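Long-range contact in folylpolyglutamate synthase protein FOLC (Mycobacterium tuberculosis, PDB 2VOS), which probably adds L-glutamate to dihydropteroate and to tetrahydrofolate polyglutamates at the expense of ATP: residues 76-81 with 299-304. Numbering follows the deposited sequence.
Sequences TSVARM and AHNAVL. With CO (cobalt (II) ion), chain E; ADP (adenosine-5'-diphosphate), chain B.
N301 turns CG beside its backbone N and anti to the carbonyl carbon (chi1 -68°), which carries the carboxamide beyond the V78 and M81 side chains to the adenine of ADP. On V78 the touching branch is CG2, anti to the carbonyl carbon and beside the backbone N, 3.7 Å from the N301 CB. M81, a selenomethionine extended beyond CG, crosses the N301 side chain at about a right angle and lays its SE 3.4 Å from the A302 N, against the backbone of helix 296-312. Farther along, V78 CG2 also meets L304 CD2. No hydrogen bond runs directly between residues 76-81 and 299-304, which cross at -47° and are linked by apolar packing and the shared nucleotide, though S77 OG is bonded to Q298 NE2 one residue before the second segment.

The amide of N301 reads the adenine with both ends: OD1 accepts from ADP N6 at 2.9 Å, and ND2 donates to ADP N7 at 3.0 Å, nearly straight at 172°. A further bond from ND2 to Q298 OE1 helps to fix the rotation of the amide. At the diphosphate, S77 grips O2A of the alpha phosphate through N and OG (2.8 Å), and T76 N donates to O1B of the beta phosphate. T76 OG1 binds cobalt at 2.2 Å, a site completed by ADP O1B, two waters, E174 OE2 and the backbone O of S98.

Recognition is thus divided between a phosphate-binding helix and an adenine-binding one, as expected of the P-loop ATP site in the Mur ligase middle domain.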
loop_
_atom_site.group_PDB
_atom_site.type_symbol
_atom_site.label_atom_id
_atom_site.label_comp_id
_atom_site.label_asym_id
_atom_site.label_seq_id
_atom_site.Cartn_x
_atom_site.Cartn_y
_atom_site.Cartn_z
ATOM N N THR A 76 0.390 0.760 -2.670
ATOM C CA THR A 76 -1.003 0.265 -2.720
ATOM C C THR A 76 -1.941 1.348 -3.257
ATOM O O THR A 76 -2.815 1.071 -4.095
ATOM C CB THR A 76 -1.484 -0.261 -1.331
ATOM O OG1 THR A 76 -0.805 -1.489 -1.120
ATOM C CG2 THR A 76 -3.011 -0.587 -1.408
ATOM N N SER A 77 -1.797 2.563 -2.747
ATOM C CA SER A 77 -2.683 3.627 -3.222
ATOM C C SER A 77 -2.504 3.862 -4.746
ATOM O O SER A 77 -3.482 4.055 -5.494
ATOM C CB SER A 77 -2.364 4.926 -2.489
ATOM O OG SER A 77 -2.829 4.914 -1.154
ATOM N N VAL A 78 -1.245 3.875 -5.215
ATOM C CA VAL A 78 -0.978 4.046 -6.659
ATOM C C VAL A 78 -1.558 2.870 -7.428
ATOM O O VAL A 78 -2.128 3.052 -8.527
ATOM C CB VAL A 78 0.566 4.201 -6.980
ATOM C CG1 VAL A 78 0.810 4.109 -8.559
ATOM C CG2 VAL A 78 1.053 5.582 -6.452
ATOM N N ALA A 79 -1.425 1.645 -6.897
ATOM C CA ALA A 79 -1.943 0.452 -7.592
ATOM C C ALA A 79 -3.445 0.636 -7.785
ATOM O O ALA A 79 -3.980 0.355 -8.842
ATOM C CB ALA A 79 -1.695 -0.812 -6.792
ATOM N N ARG A 80 -4.137 1.055 -6.726
ATOM C CA ARG A 80 -5.604 1.226 -6.830
ATOM C C ARG A 80 -6.046 2.366 -7.762
ATOM O O ARG A 80 -7.111 2.247 -8.379
ATOM C CB ARG A 80 -6.235 1.441 -5.475
ATOM C CG ARG A 80 -5.986 0.156 -4.552
ATOM C CD ARG A 80 -6.583 0.420 -3.150
ATOM N NE ARG A 80 -8.065 0.469 -3.142
ATOM C CZ ARG A 80 -8.869 -0.584 -2.939
ATOM N NH1 ARG A 80 -8.385 -1.809 -2.737
ATOM N NH2 ARG A 80 -10.186 -0.423 -2.948
HETATM N N MSE A 81 -5.248 3.438 -7.848
HETATM C CA MSE A 81 -5.465 4.535 -8.785
HETATM C C MSE A 81 -5.270 4.078 -10.245
HETATM O O MSE A 81 -6.116 4.346 -11.081
HETATM C CB MSE A 81 -4.515 5.688 -8.497
HETATM C CG MSE A 81 -4.999 6.468 -7.255
HETATM SE SE MSE A 81 -3.514 7.601 -6.701
HETATM C CE MSE A 81 -4.321 8.494 -5.210
ATOM N N ALA A 299 -2.112 13.515 -3.889
ATOM C CA ALA A 299 -2.011 14.211 -5.167
ATOM C C ALA A 299 -0.802 13.728 -5.958
ATOM O O ALA A 299 -0.843 13.614 -7.186
ATOM C CB ALA A 299 -1.930 15.792 -4.936
ATOM N N HIS A 300 0.283 13.434 -5.247
ATOM C CA HIS A 300 1.517 12.974 -5.908
ATOM C C HIS A 300 1.364 11.547 -6.406
ATOM O O HIS A 300 1.847 11.204 -7.495
ATOM C CB HIS A 300 2.726 13.108 -4.933
ATOM C CG HIS A 300 3.114 14.535 -4.742
ATOM N ND1 HIS A 300 3.593 15.313 -5.784
ATOM C CD2 HIS A 300 3.002 15.364 -3.677
ATOM C CE1 HIS A 300 3.756 16.557 -5.367
ATOM N NE2 HIS A 300 3.398 16.616 -4.096
ATOM N N ASN A 301 0.701 10.713 -5.602
ATOM C CA ASN A 301 0.361 9.355 -6.016
ATOM C C ASN A 301 -0.562 9.428 -7.252
ATOM O O ASN A 301 -0.368 8.673 -8.189
ATOM C CB ASN A 301 -0.406 8.578 -4.918
ATOM C CG ASN A 301 0.487 8.291 -3.705
ATOM O OD1 ASN A 301 1.716 8.392 -3.808
ATOM N ND2 ASN A 301 -0.115 7.905 -2.589
ATOM N N ALA A 302 -1.546 10.324 -7.244
ATOM C CA ALA A 302 -2.397 10.491 -8.441
ATOM C C ALA A 302 -1.650 10.799 -9.707
ATOM O O ALA A 302 -1.853 10.164 -10.743
ATOM C CB ALA A 302 -3.459 11.555 -8.196
ATOM N N VAL A 303 -0.759 11.782 -9.697
ATOM C CA VAL A 303 -0.144 12.117 -10.978
ATOM C C VAL A 303 0.825 10.992 -11.382
ATOM O O VAL A 303 1.041 10.736 -12.558
ATOM C CB VAL A 303 0.642 13.460 -10.909
ATOM C CG1 VAL A 303 1.904 13.309 -10.051
ATOM C CG2 VAL A 303 0.973 13.954 -12.309
ATOM N N LEU A 304 1.393 10.292 -10.403
ATOM C CA LEU A 304 2.244 9.165 -10.739
ATOM C C LEU A 304 1.435 8.045 -11.425
ATOM O O LEU A 304 1.901 7.431 -12.387
ATOM C CB LEU A 304 2.880 8.614 -9.439
ATOM C CG LEU A 304 3.887 7.493 -9.645
ATOM C CD1 LEU A 304 5.043 7.982 -10.564
ATOM C CD2 LEU A 304 4.492 7.113 -8.213
HETATM CO CO CO E . 1.077 -1.789 -0.040
HETATM P PB ADP B . 2.501 1.064 0.447
HETATM O O1B ADP B . 1.639 0.123 -0.353
HETATM O O2B ADP B . 2.793 0.559 1.833
HETATM O O3B ADP B . 3.705 1.621 -0.251
HETATM P PA ADP B . 0.074 2.717 0.854
HETATM O O1A ADP B . -0.568 1.490 1.486
HETATM O O2A ADP B . -0.576 3.584 -0.212
HETATM O O3A ADP B . 1.670 2.453 0.604
HETATM O "O5'" ADP B . 0.192 3.730 2.119
HETATM C "C5'" ADP B . 0.627 3.356 3.434
HETATM C "C4'" ADP B . 0.638 4.665 4.254
HETATM O "O4'" ADP B . 1.656 5.550 3.712
HETATM C "C3'" ADP B . -0.624 5.512 4.109
HETATM O "O3'" ADP B . -1.498 5.317 5.202
HETATM C "C2'" ADP B . -0.235 6.962 4.177
HETATM O "O2'" ADP B . 0.008 7.268 5.594
HETATM C "C1'" ADP B . 1.172 6.914 3.640
HETATM N N9 ADP B . 1.354 7.271 2.203
HETATM C C8 ADP B . 0.760 6.782 1.063
HETATM N N7 ADP B . 1.306 7.381 -0.036
HETATM C C5 ADP B . 2.328 8.169 0.410
HETATM C C6 ADP B . 3.340 9.045 -0.192
HETATM N N6 ADP B . 3.398 9.216 -1.530
HETATM N N1 ADP B . 4.147 9.697 0.653
HETATM C C2 ADP B . 4.114 9.627 2.008
HETATM N N3 ADP B . 3.232 8.818 2.652
HETATM C C4 ADP B . 2.341 8.112 1.881
HETATM O O HOH W 1 2.894 -2.345 0.987
HETATM O O HOH W 2 0.176 -1.201 1.769
#